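Local coordinates for protein agmatine N-acetyltransferase (Drosophila melanogaster, PDB 7CIW) that probably transfers the acetyl group of acetyl-CoA to the amine of agmatine, and perhaps acyl groups to aromatic amines such as serotonin and dopamine, at residues 51-56 against 128-133; 75-80 against 124-129. The protein carries 1 engineered substitution. All coordinates share one frame; numbering follows the deposited sequence.

Contact 1: residues 51-56 against 128-133; sequences EFLLSN and VHALGV. With G0R (N-(4-carbamimidamidobutyl)ethanamide), chain C; COA (coenzyme A), chain B.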
loop_
_atom_site.group_PDB
_atom_site.type_symbol
_atom_site.label_atom_id
_atom_site.label_comp_id
_atom_site.label_asym_id
_atom_site.label_seq_id
_atom_site.Cartn_x
_atom_site.Cartn_y
_atom_site.Cartn_z
ATOM N N GLU A 51 -1.759 9.624 -8.990
ATOM C CA GLU A 51 -1.197 10.839 -8.411
ATOM C C GLU A 51 -1.041 10.715 -6.901
ATOM O O GLU A 51 -0.055 11.205 -6.332
ATOM C CB GLU A 51 -2.082 12.033 -8.769
ATOM C CG GLU A 51 -1.912 12.494 -10.205
ATOM C CD GLU A 51 -2.782 13.689 -10.542
ATOM O OE1 GLU A 51 -3.065 14.495 -9.625
ATOM O OE2 GLU A 51 -3.182 13.817 -11.720
ATOM N N PHE A 52 -1.992 10.065 -6.231
ATOM C CA PHE A 52 -1.860 9.909 -4.788
ATOM C C PHE A 52 -0.642 9.068 -4.436
ATOM O O PHE A 52 0.117 9.411 -3.521
ATOM C CB PHE A 52 -3.098 9.277 -4.175
ATOM C CG PHE A 52 -2.860 8.831 -2.764
ATOM C CD1 PHE A 52 -2.578 9.771 -1.781
ATOM C CD2 PHE A 52 -2.812 7.491 -2.434
ATOM C CE1 PHE A 52 -2.317 9.388 -0.479
ATOM C CE2 PHE A 52 -2.546 7.099 -1.123
ATOM C CZ PHE A 52 -2.297 8.059 -0.151
ATOM N N LEU A 53 -0.454 7.942 -5.126
ATOM C CA LEU A 53 0.736 7.141 -4.857
ATOM C C LEU A 53 1.989 7.984 -5.022
ATOM O O LEU A 53 2.867 7.996 -4.150
ATOM C CB LEU A 53 0.775 5.912 -5.772
ATOM C CG LEU A 53 -0.194 4.792 -5.390
ATOM C CD1 LEU A 53 0.167 3.499 -6.110
ATOM C CD2 LEU A 53 -0.210 4.582 -3.877
ATOM N N LEU A 54 2.069 8.740 -6.122
ATOM C CA LEU A 54 3.269 9.518 -6.377
ATOM C C LEU A 54 3.416 10.682 -5.408
ATOM O O LEU A 54 4.534 11.171 -5.214
ATOM C CB LEU A 54 3.264 10.012 -7.824
ATOM C CG LEU A 54 3.403 8.898 -8.864
ATOM C CD1 LEU A 54 3.431 9.509 -10.278
ATOM C CD2 LEU A 54 4.647 8.019 -8.606
ATOM N N SER A 55 2.322 11.121 -4.779
ATOM C CA SER A 55 2.416 12.190 -3.790
ATOM C C SER A 55 3.224 11.782 -2.565
ATOM O O SER A 55 3.558 12.642 -1.745
ATOM C CB SER A 55 1.017 12.643 -3.364
ATOM O OG SER A 55 0.403 11.724 -2.477
ATOM N N ASN A 56 3.550 10.501 -2.419
ATOM C CA ASN A 56 4.364 10.055 -1.304
ATOM C C ASN A 56 5.852 10.115 -1.591
ATOM O O ASN A 56 6.648 10.015 -0.651
ATOM C CB ASN A 56 3.977 8.622 -0.915
ATOM C CG ASN A 56 2.584 8.543 -0.404
ATOM O OD1 ASN A 56 2.302 8.943 0.728
ATOM N ND2 ASN A 56 1.677 8.050 -1.239
ATOM N N VAL A 128 2.006 1.900 4.654
ATOM C CA VAL A 128 2.439 1.369 3.361
ATOM C C VAL A 128 1.238 1.362 2.418
ATOM O O VAL A 128 0.283 0.605 2.618
ATOM C CB VAL A 128 3.050 -0.027 3.500
ATOM C CG1 VAL A 128 3.377 -0.613 2.127
ATOM C CG2 VAL A 128 4.293 0.046 4.383
ATOM N N HIS A 129 1.282 2.227 1.392
ATOM C CA HIS A 129 0.191 2.387 0.439
ATOM C C HIS A 129 0.256 1.425 -0.740
ATOM O O HIS A 129 -0.785 1.147 -1.344
ATOM C CB HIS A 129 0.165 3.829 -0.096
ATOM C CG HIS A 129 -0.196 4.843 0.942
ATOM N ND1 HIS A 129 -1.459 4.925 1.486
ATOM C CD2 HIS A 129 0.542 5.802 1.551
ATOM C CE1 HIS A 129 -1.486 5.901 2.376
ATOM N NE2 HIS A 129 -0.281 6.439 2.447
ATOM N N ALA A 130 1.434 0.918 -1.087
ATOM C CA ALA A 130 1.527 0.004 -2.222
ATOM C C ALA A 130 2.787 -0.835 -2.100
ATOM O O ALA A 130 3.818 -0.342 -1.649
ATOM C CB ALA A 130 1.538 0.779 -3.543
ATOM N N LEU A 131 2.676 -2.112 -2.466
ATOM C CA LEU A 131 3.801 -3.046 -2.494
ATOM C C LEU A 131 3.608 -3.970 -3.681
ATOM O O LEU A 131 2.570 -4.626 -3.774
ATOM C CB LEU A 131 3.866 -3.846 -1.195
ATOM C CG LEU A 131 5.036 -4.818 -1.120
ATOM C CD1 LEU A 131 6.334 -4.059 -0.950
ATOM C CD2 LEU A 131 4.810 -5.789 0.034
ATOM N N GLY A 132 4.595 -4.039 -4.577
ATOM C CA GLY A 132 4.498 -4.925 -5.730
ATOM C C GLY A 132 5.857 -5.459 -6.122
ATOM O O GLY A 132 6.878 -4.789 -5.949
ATOM N N VAL A 133 5.867 -6.691 -6.639
ATOM C CA VAL A 133 7.073 -7.376 -7.096
ATOM C C VAL A 133 6.795 -7.941 -8.485
ATOM O O VAL A 133 5.724 -8.512 -8.713
ATOM C CB VAL A 133 7.495 -8.504 -6.131
ATOM C CG1 VAL A 133 8.690 -9.262 -6.686
ATOM C CG2 VAL A 133 7.856 -7.937 -4.760
HETATM C C10 G0R C . -4.660 1.949 -4.924
HETATM N N12 G0R C . -5.374 1.321 -6.029
HETATM C C1 G0R C . 0.322 -2.446 0.369
HETATM C C2 G0R C . -0.794 -2.375 -0.671
HETATM C C5 G0R C . -3.248 -2.054 -1.189
HETATM C C6 G0R C . -3.674 -0.602 -1.422
HETATM C C7 G0R C . -4.952 -0.488 -2.259
HETATM C C8 G0R C . -4.758 -0.074 -3.724
HETATM N N4 G0R C . -2.153 -2.131 -0.235
HETATM N N9 G0R C . -4.384 1.315 -3.876
HETATM N N11 G0R C . -4.248 3.327 -5.024
HETATM O O3 G0R C . -0.544 -2.506 -1.824
HETATM N N1A COA B . 0.512 -15.105 -6.771
HETATM C C2A COA B . 0.805 -16.411 -6.520
HETATM N N3A COA B . 1.789 -16.743 -5.618
HETATM C C4A COA B . 2.473 -15.782 -4.977
HETATM C C5A COA B . 2.184 -14.497 -5.232
HETATM C C6A COA B . 1.192 -14.169 -6.134
HETATM N N6A COA B . 0.530 -12.935 -6.726
HETATM N N7A COA B . 2.987 -13.701 -4.483
HETATM C C8A COA B . 3.789 -14.490 -3.755
HETATM N N9A COA B . 3.466 -15.758 -4.052
HETATM C C1B COA B . 3.944 -16.957 -3.683
HETATM C C2B COA B . 5.436 -16.984 -4.097
HETATM O O2B COA B . 5.615 -17.362 -5.518
HETATM C C3B COA B . 6.037 -17.811 -3.217
HETATM O O3B COA B . 5.759 -19.222 -3.421
HETATM P P3B COA B . 6.731 -20.235 -4.315
HETATM O O7A COA B . 8.176 -19.784 -4.235
HETATM O O8A COA B . 6.536 -21.680 -3.846
HETATM O O9A COA B . 6.228 -20.106 -5.746
HETATM C C4B COA B . 5.266 -17.501 -1.811
HETATM O O4B COA B . 4.055 -17.057 -2.122
HETATM C C5B COA B . 6.031 -16.525 -0.950
HETATM O O5B COA B . 6.505 -15.485 -1.796
HETATM P P1A COA B . 6.940 -13.994 -1.163
HETATM O O1A COA B . 6.437 -13.773 0.266
HETATM O O2A COA B . 8.445 -13.818 -1.300
HETATM O O3A COA B . 6.144 -12.923 -2.116
HETATM P P2A COA B . 6.773 -11.603 -2.864
HETATM O O4A COA B . 7.714 -12.023 -3.953
HETATM O O5A COA B . 7.400 -10.689 -1.837
HETATM O O6A COA B . 5.407 -10.963 -3.520
HETATM C CBP COA B . 3.615 -9.502 -3.383
HETATM C CCP COA B . 4.369 -10.595 -2.672
HETATM C CDP COA B . 4.531 -8.231 -3.400
HETATM C CEP COA B . 2.309 -9.192 -2.637
HETATM C CAP COA B . 3.274 -9.997 -4.787
HETATM O OAP COA B . 2.342 -11.045 -4.678
HETATM C C9P COA B . 2.663 -8.919 -5.703
HETATM O O9P COA B . 3.317 -8.071 -6.227
HETATM N N8P COA B . 1.238 -8.976 -5.959
HETATM C C7P COA B . 0.573 -8.027 -6.871
HETATM C C6P COA B . 0.302 -6.589 -6.253
HETATM C C5P COA B . -0.346 -6.814 -4.910
HETATM O O5P COA B . -1.343 -7.475 -4.782
HETATM N N4P COA B . 0.329 -6.156 -3.754
HETATM C C3P COA B . -0.103 -6.288 -2.372
HETATM C C2P COA B . -1.454 -5.628 -2.095
HETATM S S1P COA B . -1.544 -5.774 -0.285
#
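The carbonyl oxygen of Leu53 is gripped twice by Asn56: backbone N reaches Leu53 O at 3.1 Å, and side-chain ND2 comes to the same acceptor from the same face of its plane. The hydrogen bond from ND2 is fairly straight (154°), and it holds the Asn56 side chain where OD1 lies 3.7 Å from CD2 of His129. Phe52 takes the other part of that ring in an edge-to-face (T-shaped) pair: its CZ stands over one imidazole face, 3.4 Å from His129 CE1, with the two planes at 83°. An anti arrangement of Phe52 CG and its backbone N (chi1 167°) swings the phenyl off the helix toward the strand. The branches of Leu53 divide their work, CD2 packing on CB of His129 while CD1 lies 4.0 Å from CB of Ala130. Helix 47-54 thus rests on the central strand of a GNAT fold where a classic beta bulge puts His129 and Ala130 opposite Val76. Beyond the bulge the strand serves the ligands with its backbone. Leu131 N gives a weak bond to the acetyl oxygen O3 of N-acetylagmatine, Leu131 O accepts a hydrogen bond from N4P of coenzyme A at 2.7 Å, and Val133 N donates to O9P of coenzyme A at 2.9 Å. The pantetheine arm lies along the strand as an added strand would, with Val133 CG2 against its methyl CDP at 3.6 Å.

Contact 2: residues 75-80 against 124-129; sequences VVAGPK and SCLHVH. With G0R (N-(4-carbamimidamidobutyl)ethanamide), chain C.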
loop_
_atom_site.group_PDB
_atom_site.type_symbol
_atom_site.label_atom_id
_atom_site.label_comp_id
_atom_site.label_asym_id
_atom_site.label_seq_id
_atom_site.Cartn_x
_atom_site.Cartn_y
_atom_site.Cartn_z
ATOM N N VAL A 75 7.876 -0.201 -3.218
ATOM C CA VAL A 75 7.008 0.055 -2.074
ATOM C C VAL A 75 6.769 1.556 -1.971
ATOM O O VAL A 75 7.677 2.364 -2.193
ATOM C CB VAL A 75 7.608 -0.539 -0.774
ATOM C CG1 VAL A 75 8.954 0.131 -0.412
ATOM C CG2 VAL A 75 6.593 -0.488 0.391
ATOM N N VAL A 76 5.525 1.931 -1.704
ATOM C CA VAL A 76 5.134 3.326 -1.555
ATOM C C VAL A 76 4.557 3.468 -0.160
ATOM O O VAL A 76 3.634 2.732 0.205
ATOM C CB VAL A 76 4.112 3.748 -2.623
ATOM C CG1 VAL A 76 3.571 5.143 -2.327
ATOM C CG2 VAL A 76 4.732 3.693 -4.008
ATOM N N ALA A 77 5.107 4.385 0.627
ATOM C CA ALA A 77 4.643 4.584 1.994
ATOM C C ALA A 77 4.583 6.076 2.278
ATOM O O ALA A 77 5.253 6.880 1.627
ATOM C CB ALA A 77 5.551 3.875 3.005
ATOM N N GLY A 78 3.754 6.449 3.248
ATOM C CA GLY A 78 3.688 7.826 3.679
ATOM C C GLY A 78 3.105 7.978 5.066
ATOM O O GLY A 78 2.506 7.052 5.618
ATOM N N PRO A 79 3.254 9.166 5.647
ATOM C CA PRO A 79 2.822 9.389 7.029
ATOM C C PRO A 79 1.324 9.590 7.164
ATOM O O PRO A 79 0.639 10.037 6.240
ATOM C CB PRO A 79 3.563 10.676 7.408
ATOM C CG PRO A 79 3.554 11.444 6.107
ATOM C CD PRO A 79 3.782 10.400 5.031
ATOM N N LYS A 80 0.821 9.273 8.359
ATOM C CA LYS A 80 -0.540 9.648 8.719
ATOM C C LYS A 80 -0.598 9.930 10.213
ATOM O O LYS A 80 0.241 9.466 10.990
ATOM C CB LYS A 80 -1.557 8.565 8.320
ATOM C CG LYS A 80 -1.466 7.273 9.097
ATOM C CD LYS A 80 -2.457 6.242 8.519
ATOM C CE LYS A 80 -2.499 4.984 9.377
ATOM N NZ LYS A 80 -3.399 3.948 8.777
ATOM N N SER A 124 1.690 9.247 15.345
ATOM C CA SER A 124 1.771 9.140 13.898
ATOM C C SER A 124 2.044 7.689 13.543
ATOM O O SER A 124 2.424 6.878 14.387
ATOM C CB SER A 124 2.875 10.033 13.335
ATOM O OG SER A 124 4.149 9.587 13.778
ATOM N N CYS A 125 1.882 7.386 12.261
ATOM C CA CYS A 125 2.162 6.050 11.763
ATOM C C CYS A 125 2.707 6.184 10.347
ATOM O O CYS A 125 2.328 7.098 9.616
ATOM C CB CYS A 125 0.888 5.182 11.806
ATOM S SG CYS A 125 1.075 3.446 11.305
ATOM N N LEU A 126 3.627 5.298 9.980
ATOM C CA LEU A 126 4.062 5.205 8.590
ATOM C C LEU A 126 3.224 4.136 7.904
ATOM O O LEU A 126 3.312 2.957 8.251
ATOM C CB LEU A 126 5.552 4.878 8.502
ATOM C CG LEU A 126 6.188 4.913 7.117
ATOM C CD1 LEU A 126 5.900 6.221 6.405
ATOM C CD2 LEU A 126 7.692 4.731 7.251
ATOM N N HIS A 127 2.414 4.543 6.937
ATOM C CA HIS A 127 1.490 3.629 6.281
ATOM C C HIS A 127 2.018 3.204 4.919
ATOM O O HIS A 127 2.397 4.051 4.105
ATOM C CB HIS A 127 0.126 4.297 6.124
ATOM C CG HIS A 127 -0.937 3.377 5.624
ATOM N ND1 HIS A 127 -1.595 2.490 6.446
ATOM C CD2 HIS A 127 -1.435 3.178 4.377
ATOM C CE1 HIS A 127 -2.467 1.797 5.733
ATOM N NE2 HIS A 127 -2.386 2.189 4.476
ATOM N N VAL A 128 2.006 1.900 4.654
ATOM C CA VAL A 128 2.439 1.369 3.361
ATOM C C VAL A 128 1.238 1.362 2.418
ATOM O O VAL A 128 0.283 0.605 2.618
ATOM C CB VAL A 128 3.050 -0.027 3.500
ATOM C CG1 VAL A 128 3.377 -0.613 2.127
ATOM C CG2 VAL A 128 4.293 0.046 4.383
ATOM N N HIS A 129 1.282 2.227 1.392
ATOM C CA HIS A 129 0.191 2.387 0.439
ATOM C C HIS A 129 0.256 1.425 -0.740
ATOM O O HIS A 129 -0.785 1.147 -1.344
ATOM C CB HIS A 129 0.165 3.829 -0.096
ATOM C CG HIS A 129 -0.196 4.843 0.942
ATOM N ND1 HIS A 129 -1.459 4.925 1.486
ATOM C CD2 HIS A 129 0.542 5.802 1.551
ATOM C CE1 HIS A 129 -1.486 5.901 2.376
ATOM N NE2 HIS A 129 -0.281 6.439 2.447
HETATM C C10 G0R C . -4.660 1.949 -4.924
HETATM N N12 G0R C . -5.374 1.321 -6.029
HETATM C C1 G0R C . 0.322 -2.446 0.369
HETATM C C2 G0R C . -0.794 -2.375 -0.671
HETATM C C5 G0R C . -3.248 -2.054 -1.189
HETATM C C6 G0R C . -3.674 -0.602 -1.422
HETATM C C7 G0R C . -4.952 -0.488 -2.259
HETATM C C8 G0R C . -4.758 -0.074 -3.724
HETATM N N4 G0R C . -2.153 -2.131 -0.235
HETATM N N9 G0R C . -4.384 1.315 -3.876
HETATM N N11 G0R C . -4.248 3.327 -5.024
HETATM O O3 G0R C . -0.544 -2.506 -1.824
HETATM O O HOH W 1 -0.466 8.679 4.115
#
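Strands 75-80 and 125-129 run antiparallel, their axes 4.4 Å apart at closest, with Gly78–His127 and Lys80–Cys125 as hydrogen-bonded pairs alternating with the non-hydrogen-bonded pairs Ala77–Val128 and Pro79–Leu126. On one face the side chains are apolar: Val75 CG2 meets Val128 CG1 at 3.7 Å, the two crossing at about a right angle, and Leu126 bends CD1 over the backbone of Gly78, 3.6 Å from Gly78 C. Helix 142-156 packs on this side through Val150 and Met147. The opposite face carries Lys80, Cys125 and His127. Lys80 leaves its strand with CG tucked between backbone N and carbonyl carbon (chi1 68°), then runs extended past Cys125 CB and His127 CB, bringing NZ to 3.3 Å from His127 ND1. The firm partners are Glu111, in a salt bridge with Lys80, and Ser163, whose OG is hydrogen-bonded to His127 ND1. His127 also sets CD2 over a face of the His129 imidazole, 3.2 Å above the plane. A water in the plane of the His129 ring, 2.8 Å from His129 NE2, donates to Pro79 O, tying the ring to the neighbouring strand. The last rung, His129 N to Val76 O at 2.7 Å, is bent to 136°, where regular pairing gives way to the beta bulge characteristic of the GNAT acetyl-CoA-binding strand.

How the contacts relate
Contacts 1 and 2 are centred 9 Å apart and share Val128 and His129, so strand 125-133 is read twice: by strand 70-80 alongside it and by residues 51-56, packed across one face of the sheet. The imidazole of His129 belongs to both, sandwiched with Phe52 on one face and His127 on the opposite one. Asn56 joins the two, its CB lying 3.3 Å from Ala77 O and its OD1 3.4 Å from Gly78 CA. Across the bulge, Val76 N and Ala130 O, 2.8 Å apart, probably form a hydrogen bond. Pairing thus continues past the bulge, just before Leu131 and Val133, whose backbones bond coenzyme A, while His129 O lies 3.4 Å from acetylagmatine C6.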